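Local coordinates for protein phiAB6 tailspike (Unidentified phage, PDB 5JS4) that probably fragments the exopolysaccharide of Acinetobacter baumannii as a trimeric, beta-helical phage tailspike, at residues A[365-370]-A[390-395]; A[386-391]-A[415-420]. All blocks are in the same frame, centred on the assembly; numbering follows the deposited sequence.

Interaction 1: residues A[365-370]-A[390-395]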
# COMPACT_ATOMS: atom_id res chain seq x y z
N ASP A 365 -12.40 -16.56 -5.96
CA ASP A 365 -10.96 -16.70 -6.14
C ASP A 365 -10.56 -17.89 -7.00
O ASP A 365 -11.23 -18.92 -7.02
CB ASP A 365 -10.25 -16.79 -4.80
CG ASP A 365 -10.69 -17.98 -3.99
OD1 ASP A 365 -11.72 -17.87 -3.30
OD2 ASP A 365 -10.00 -19.02 -4.02
N HIS A 366 -9.44 -17.72 -7.70
CA HIS A 366 -8.86 -18.76 -8.54
C HIS A 366 -9.86 -19.21 -9.59
O HIS A 366 -10.30 -20.36 -9.61
CB HIS A 366 -8.35 -19.92 -7.69
CG HIS A 366 -7.27 -19.53 -6.73
ND1 HIS A 366 -5.93 -19.71 -7.01
CD2 HIS A 366 -7.33 -18.94 -5.52
CE1 HIS A 366 -5.21 -19.26 -6.00
NE2 HIS A 366 -6.03 -18.79 -5.08
N ILE A 367 -10.22 -18.27 -10.46
CA ILE A 367 -11.12 -18.55 -11.57
C ILE A 367 -10.53 -18.10 -12.90
O ILE A 367 -9.71 -17.18 -12.96
CB ILE A 367 -12.52 -17.92 -11.37
CG1 ILE A 367 -12.47 -16.39 -11.39
CG2 ILE A 367 -13.14 -18.44 -10.08
CD1 ILE A 367 -13.83 -15.73 -11.42
N THR A 368 -10.95 -18.78 -13.95
CA THR A 368 -10.62 -18.42 -15.32
C THR A 368 -11.92 -18.42 -16.11
O THR A 368 -12.59 -19.45 -16.19
CB THR A 368 -9.64 -19.43 -15.93
OG1 THR A 368 -8.47 -19.49 -15.12
CG2 THR A 368 -9.25 -19.03 -17.35
N LEU A 369 -12.28 -17.26 -16.66
CA LEU A 369 -13.52 -17.11 -17.42
C LEU A 369 -13.20 -16.63 -18.82
O LEU A 369 -12.39 -15.72 -19.01
CB LEU A 369 -14.47 -16.12 -16.74
CG LEU A 369 -14.86 -16.47 -15.29
CD1 LEU A 369 -15.80 -15.42 -14.74
CD2 LEU A 369 -15.50 -17.84 -15.19
N ILE A 370 -13.84 -17.27 -19.80
CA ILE A 370 -13.51 -17.08 -21.21
C ILE A 370 -14.77 -16.77 -22.02
O ILE A 370 -15.73 -17.54 -22.00
CB ILE A 370 -12.81 -18.32 -21.80
CG1 ILE A 370 -11.65 -18.79 -20.89
CG2 ILE A 370 -12.27 -18.04 -23.19
CD1 ILE A 370 -12.04 -19.84 -19.87
N ALA A 390 -7.95 -13.99 -10.75
CA ALA A 390 -8.88 -14.28 -11.82
C ALA A 390 -8.27 -13.91 -13.16
O ALA A 390 -7.67 -12.84 -13.30
CB ALA A 390 -10.17 -13.50 -11.60
N TRP A 391 -8.43 -14.81 -14.13
CA TRP A 391 -8.03 -14.55 -15.51
C TRP A 391 -9.31 -14.43 -16.31
O TRP A 391 -10.02 -15.41 -16.51
CB TRP A 391 -7.10 -15.66 -16.01
CG TRP A 391 -5.87 -15.79 -15.14
CD1 TRP A 391 -5.21 -14.77 -14.52
CD2 TRP A 391 -5.16 -16.99 -14.80
NE1 TRP A 391 -4.15 -15.26 -13.80
CE2 TRP A 391 -4.09 -16.62 -13.95
CE3 TRP A 391 -5.33 -18.35 -15.11
CZ2 TRP A 391 -3.20 -17.55 -13.42
CZ3 TRP A 391 -4.44 -19.27 -14.58
CH2 TRP A 391 -3.39 -18.87 -13.74
N LEU A 392 -9.60 -13.20 -16.73
CA LEU A 392 -10.88 -12.85 -17.33
C LEU A 392 -10.65 -12.42 -18.77
O LEU A 392 -10.29 -11.27 -19.04
CB LEU A 392 -11.55 -11.74 -16.51
CG LEU A 392 -11.81 -12.08 -15.04
CD1 LEU A 392 -12.48 -10.91 -14.33
CD2 LEU A 392 -12.65 -13.34 -14.88
N TYR A 393 -10.85 -13.36 -19.70
CA TYR A 393 -10.46 -13.18 -21.09
C TYR A 393 -11.66 -13.09 -22.02
O TYR A 393 -12.63 -13.85 -21.89
CB TYR A 393 -9.57 -14.35 -21.54
CG TYR A 393 -8.11 -14.28 -21.13
CD1 TYR A 393 -7.72 -13.97 -19.83
CD2 TYR A 393 -7.10 -14.56 -22.06
CE1 TYR A 393 -6.38 -13.92 -19.47
CE2 TYR A 393 -5.76 -14.52 -21.70
CZ TYR A 393 -5.41 -14.20 -20.40
OH TYR A 393 -4.08 -14.15 -20.03
N TYR A 394 -11.59 -12.16 -22.97
CA TYR A 394 -12.50 -12.09 -24.12
C TYR A 394 -13.96 -11.73 -23.81
O TYR A 394 -14.84 -12.03 -24.62
CB TYR A 394 -12.48 -13.39 -24.95
CG TYR A 394 -11.12 -14.04 -25.15
CD1 TYR A 394 -9.97 -13.28 -25.35
CD2 TYR A 394 -11.00 -15.43 -25.16
CE1 TYR A 394 -8.74 -13.89 -25.53
CE2 TYR A 394 -9.78 -16.04 -25.35
CZ TYR A 394 -8.65 -15.27 -25.53
OH TYR A 394 -7.43 -15.89 -25.71
N SER A 395 -14.23 -11.09 -22.67
CA SER A 395 -15.60 -10.63 -22.39
C SER A 395 -16.03 -9.64 -23.47
O SER A 395 -15.22 -8.90 -24.01
CB SER A 395 -15.72 -9.99 -21.01
OG SER A 395 -14.89 -8.85 -20.89
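The CG2 methyl of Ile-370 approaches the Tyr-394 ring obliquely, 3.5 Å from its CD2, while the CB of Tyr-393 sits over the centre of one face of that ring, 3.8 Å above the plane. At the edge of the Tyr-393 ring, in its plane, lies CZ of Tyr-394. The Trp-391 indole also meets its partner obliquely: OG1 of Thr-368 comes to 3.3 Å from CE3 on the six-membered ring. That hydroxyl stands beside its own backbone N (chi1 -57°), which turns it toward the indole, while its hydrogen bond goes to the carbonyl of Gly-303. Thr-368, Ile-370, Trp-391 and Tyr-393 lie on one face of the sheet. On the other, Ile-367 CG1 rests on the CB methyl of Ala-390 at 3.7 Å, and Leu-369 and Leu-392 lie side by side, CD1 of the first 3.8 Å from CD2 of the second. The strands 367-370 and 390-393 run parallel, 4.7 Å apart at their closest. Three backbone bonds join them: Trp-391 N to Ile-367 O, Leu-369 N to Trp-391 O, and Tyr-393 N to Leu-369 O, the last the straightest at 171°. The two strands belong to successive coils of a right-handed parallel beta-helix, as in pectate lyase-like proteins. Leu-369 and Leu-392 pack inward on Gln-375 of strand 374-379, and Leu-392 also meets Ile-418 and Phe-420 of strand 413-421; on the Trp-391 side, Ala-362 of the second subunit packs on Trp-391 and the Tyr-360 hydroxyl of that subunit is hydrogen-bonded to that of Tyr-393.

Interaction 2: residues A[386-391]-A[415-420]; sequences NFTNAW and FHNIYF
Phe-387 and Phe-415, Thr-388 and His-416, Ala-390 and Ile-418, and Trp-391 and Tyr-419 pair as parallel bridges, interrupted where both strands turn a corner at Asn-389 and Asn-417. These two asparagines are in register, their side chains side by side and pointing the same way, with amide planes 72° apart. ND2 of Asn-389 gives a bond of 2.7 Å to OG1 of Thr-388, exactly in its amide plane, and a weak one of 2.9 Å to OD1 of Asn-417. Phe-387 crosses Ile-418 at about a right angle, its CG held anti to the backbone N (chi1 -167°) and its CD1 3.5 Å from Ile-418 CD1; its CB lies 3.6 Å from CD1 of Phe-415, whose ring plane is inclined 35° to its own. Beyond the corner, CD1 of Trp-391 meets CB of Tyr-419 at 3.6 Å, and a water weakly links Trp-391 NE1 to Asn-417 O. His-416 and Tyr-419 send their polar ends to Asp-438 and Glu-445. At the bend Asn-389 N bonds to His-416 O and Ala-390 N to Asn-417 O. Backbone bonding therefore continues through the corner, and the Asn-389 amide is fixed by Thr-388 and linked only weakly to Asn-417, consistent with the asparagine ladders of parallel beta-helices.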
# COMPACT_ATOMS: atom_id res chain seq x y z
N ASN A 386 -15.19 -10.03 -1.80
CA ASN A 386 -13.77 -10.26 -2.02
C ASN A 386 -13.53 -11.08 -3.28
O ASN A 386 -14.08 -12.17 -3.44
CB ASN A 386 -13.16 -10.93 -0.80
CG ASN A 386 -13.36 -10.13 0.46
OD1 ASN A 386 -13.93 -10.62 1.45
ND2 ASN A 386 -12.92 -8.88 0.44
N PHE A 387 -12.71 -10.53 -4.17
CA PHE A 387 -12.50 -11.06 -5.51
C PHE A 387 -10.99 -11.07 -5.79
O PHE A 387 -10.36 -10.02 -5.75
CB PHE A 387 -13.21 -10.14 -6.51
CG PHE A 387 -13.35 -10.71 -7.90
CD1 PHE A 387 -12.28 -10.73 -8.77
CD2 PHE A 387 -14.57 -11.20 -8.33
CE1 PHE A 387 -12.42 -11.24 -10.05
CE2 PHE A 387 -14.72 -11.71 -9.61
CZ PHE A 387 -13.64 -11.73 -10.47
N THR A 388 -10.42 -12.24 -6.05
CA THR A 388 -8.98 -12.32 -6.30
C THR A 388 -8.58 -13.46 -7.22
O THR A 388 -9.27 -14.48 -7.31
CB THR A 388 -8.19 -12.44 -4.97
OG1 THR A 388 -6.80 -12.17 -5.20
CG2 THR A 388 -8.36 -13.82 -4.32
N ASN A 389 -7.44 -13.28 -7.89
CA ASN A 389 -6.79 -14.34 -8.67
C ASN A 389 -7.71 -14.85 -9.77
O ASN A 389 -8.20 -15.99 -9.73
CB ASN A 389 -6.30 -15.48 -7.77
CG ASN A 389 -5.06 -15.11 -6.97
OD1 ASN A 389 -4.00 -15.73 -7.09
ND2 ASN A 389 -5.18 -14.07 -6.15
N ALA A 390 -7.95 -13.99 -10.75
CA ALA A 390 -8.88 -14.28 -11.82
C ALA A 390 -8.27 -13.91 -13.16
O ALA A 390 -7.67 -12.84 -13.30
CB ALA A 390 -10.17 -13.50 -11.60
N TRP A 391 -8.43 -14.81 -14.13
CA TRP A 391 -8.03 -14.55 -15.51
C TRP A 391 -9.31 -14.43 -16.31
O TRP A 391 -10.02 -15.41 -16.51
CB TRP A 391 -7.10 -15.66 -16.01
CG TRP A 391 -5.87 -15.79 -15.14
CD1 TRP A 391 -5.21 -14.77 -14.52
CD2 TRP A 391 -5.16 -16.99 -14.80
NE1 TRP A 391 -4.15 -15.26 -13.80
CE2 TRP A 391 -4.09 -16.62 -13.95
CE3 TRP A 391 -5.33 -18.35 -15.11
CZ2 TRP A 391 -3.20 -17.55 -13.42
CZ3 TRP A 391 -4.44 -19.27 -14.58
CH2 TRP A 391 -3.39 -18.87 -13.74
N PHE A 415 -10.60 -6.22 -5.03
CA PHE A 415 -10.38 -6.72 -6.37
C PHE A 415 -8.87 -6.80 -6.60
O PHE A 415 -8.24 -5.78 -6.87
CB PHE A 415 -11.06 -5.82 -7.39
CG PHE A 415 -12.55 -5.79 -7.25
CD1 PHE A 415 -13.34 -6.78 -7.83
CD2 PHE A 415 -13.17 -4.81 -6.48
CE1 PHE A 415 -14.71 -6.77 -7.68
CE2 PHE A 415 -14.54 -4.81 -6.32
CZ PHE A 415 -15.31 -5.79 -6.92
N HIS A 416 -8.32 -8.00 -6.46
CA HIS A 416 -6.87 -8.20 -6.50
C HIS A 416 -6.47 -9.26 -7.51
O HIS A 416 -7.19 -10.23 -7.71
CB HIS A 416 -6.34 -8.65 -5.13
CG HIS A 416 -6.54 -7.66 -4.03
ND1 HIS A 416 -6.52 -8.01 -2.70
CD2 HIS A 416 -6.76 -6.32 -4.06
CE1 HIS A 416 -6.71 -6.94 -1.96
NE2 HIS A 416 -6.86 -5.90 -2.76
N ASN A 417 -5.28 -9.10 -8.09
CA ASN A 417 -4.69 -10.14 -8.93
C ASN A 417 -5.63 -10.56 -10.06
O ASN A 417 -5.91 -11.75 -10.22
CB ASN A 417 -4.29 -11.38 -8.10
CG ASN A 417 -3.34 -11.08 -6.94
OD1 ASN A 417 -3.20 -11.89 -6.03
ND2 ASN A 417 -2.67 -9.94 -6.98
N ILE A 418 -6.12 -9.59 -10.82
CA ILE A 418 -7.03 -9.86 -11.93
C ILE A 418 -6.37 -9.48 -13.25
O ILE A 418 -5.87 -8.36 -13.40
CB ILE A 418 -8.37 -9.11 -11.82
CG1 ILE A 418 -8.97 -9.26 -10.42
CG2 ILE A 418 -9.33 -9.62 -12.89
CD1 ILE A 418 -10.17 -8.36 -10.17
N TYR A 419 -6.39 -10.43 -14.18
CA TYR A 419 -5.85 -10.25 -15.53
C TYR A 419 -7.04 -10.16 -16.49
O TYR A 419 -7.68 -11.16 -16.77
CB TYR A 419 -4.98 -11.46 -15.88
CG TYR A 419 -3.96 -11.30 -16.99
CD1 TYR A 419 -4.11 -10.35 -18.01
CD2 TYR A 419 -2.85 -12.13 -17.03
CE1 TYR A 419 -3.16 -10.24 -19.02
CE2 TYR A 419 -1.90 -12.02 -18.03
CZ TYR A 419 -2.06 -11.08 -19.02
OH TYR A 419 -1.10 -10.99 -20.01
N PHE A 420 -7.33 -8.94 -16.95
CA PHE A 420 -8.34 -8.72 -17.98
C PHE A 420 -7.64 -8.67 -19.34
O PHE A 420 -6.80 -7.80 -19.56
CB PHE A 420 -9.06 -7.38 -17.76
CG PHE A 420 -9.78 -7.24 -16.44
CD1 PHE A 420 -11.11 -7.62 -16.32
CD2 PHE A 420 -9.15 -6.67 -15.34
CE1 PHE A 420 -11.78 -7.47 -15.12
CE2 PHE A 420 -9.82 -6.51 -14.14
CZ PHE A 420 -11.14 -6.91 -14.03
O HOH W 1 -1.94 -14.84 -5.04
O HOH W 2 -3.85 -12.63 -12.31

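In the fold
Interactions 1 and 2 are consecutive steps of one beta-helix stack: strand 381-393 is the middle layer, shared through Ala-390 and Trp-391, with 362-370 on one flank and 413-421 on the other. Their centres lie about 8 Å apart. Probable backbone hydrogen bonds carry the ladder between them, Leu-392 N to Tyr-419 O at 2.8 Å and Ile-367 N to Asn-389 O at 3.1 Å. Inside, Leu-392 CD1 packs 3.6 Å from Phe-420 CE1. Interaction 1 also reaches a pocket holding malonic acid, probably from the crystallisation liquor: the side chain of Ile-370, about 4 Å from the malonic acid, and Tyr-394 line it with Tyr-310, Arg-343 and Asn-371. Both contacts touch the second subunit of the trimer.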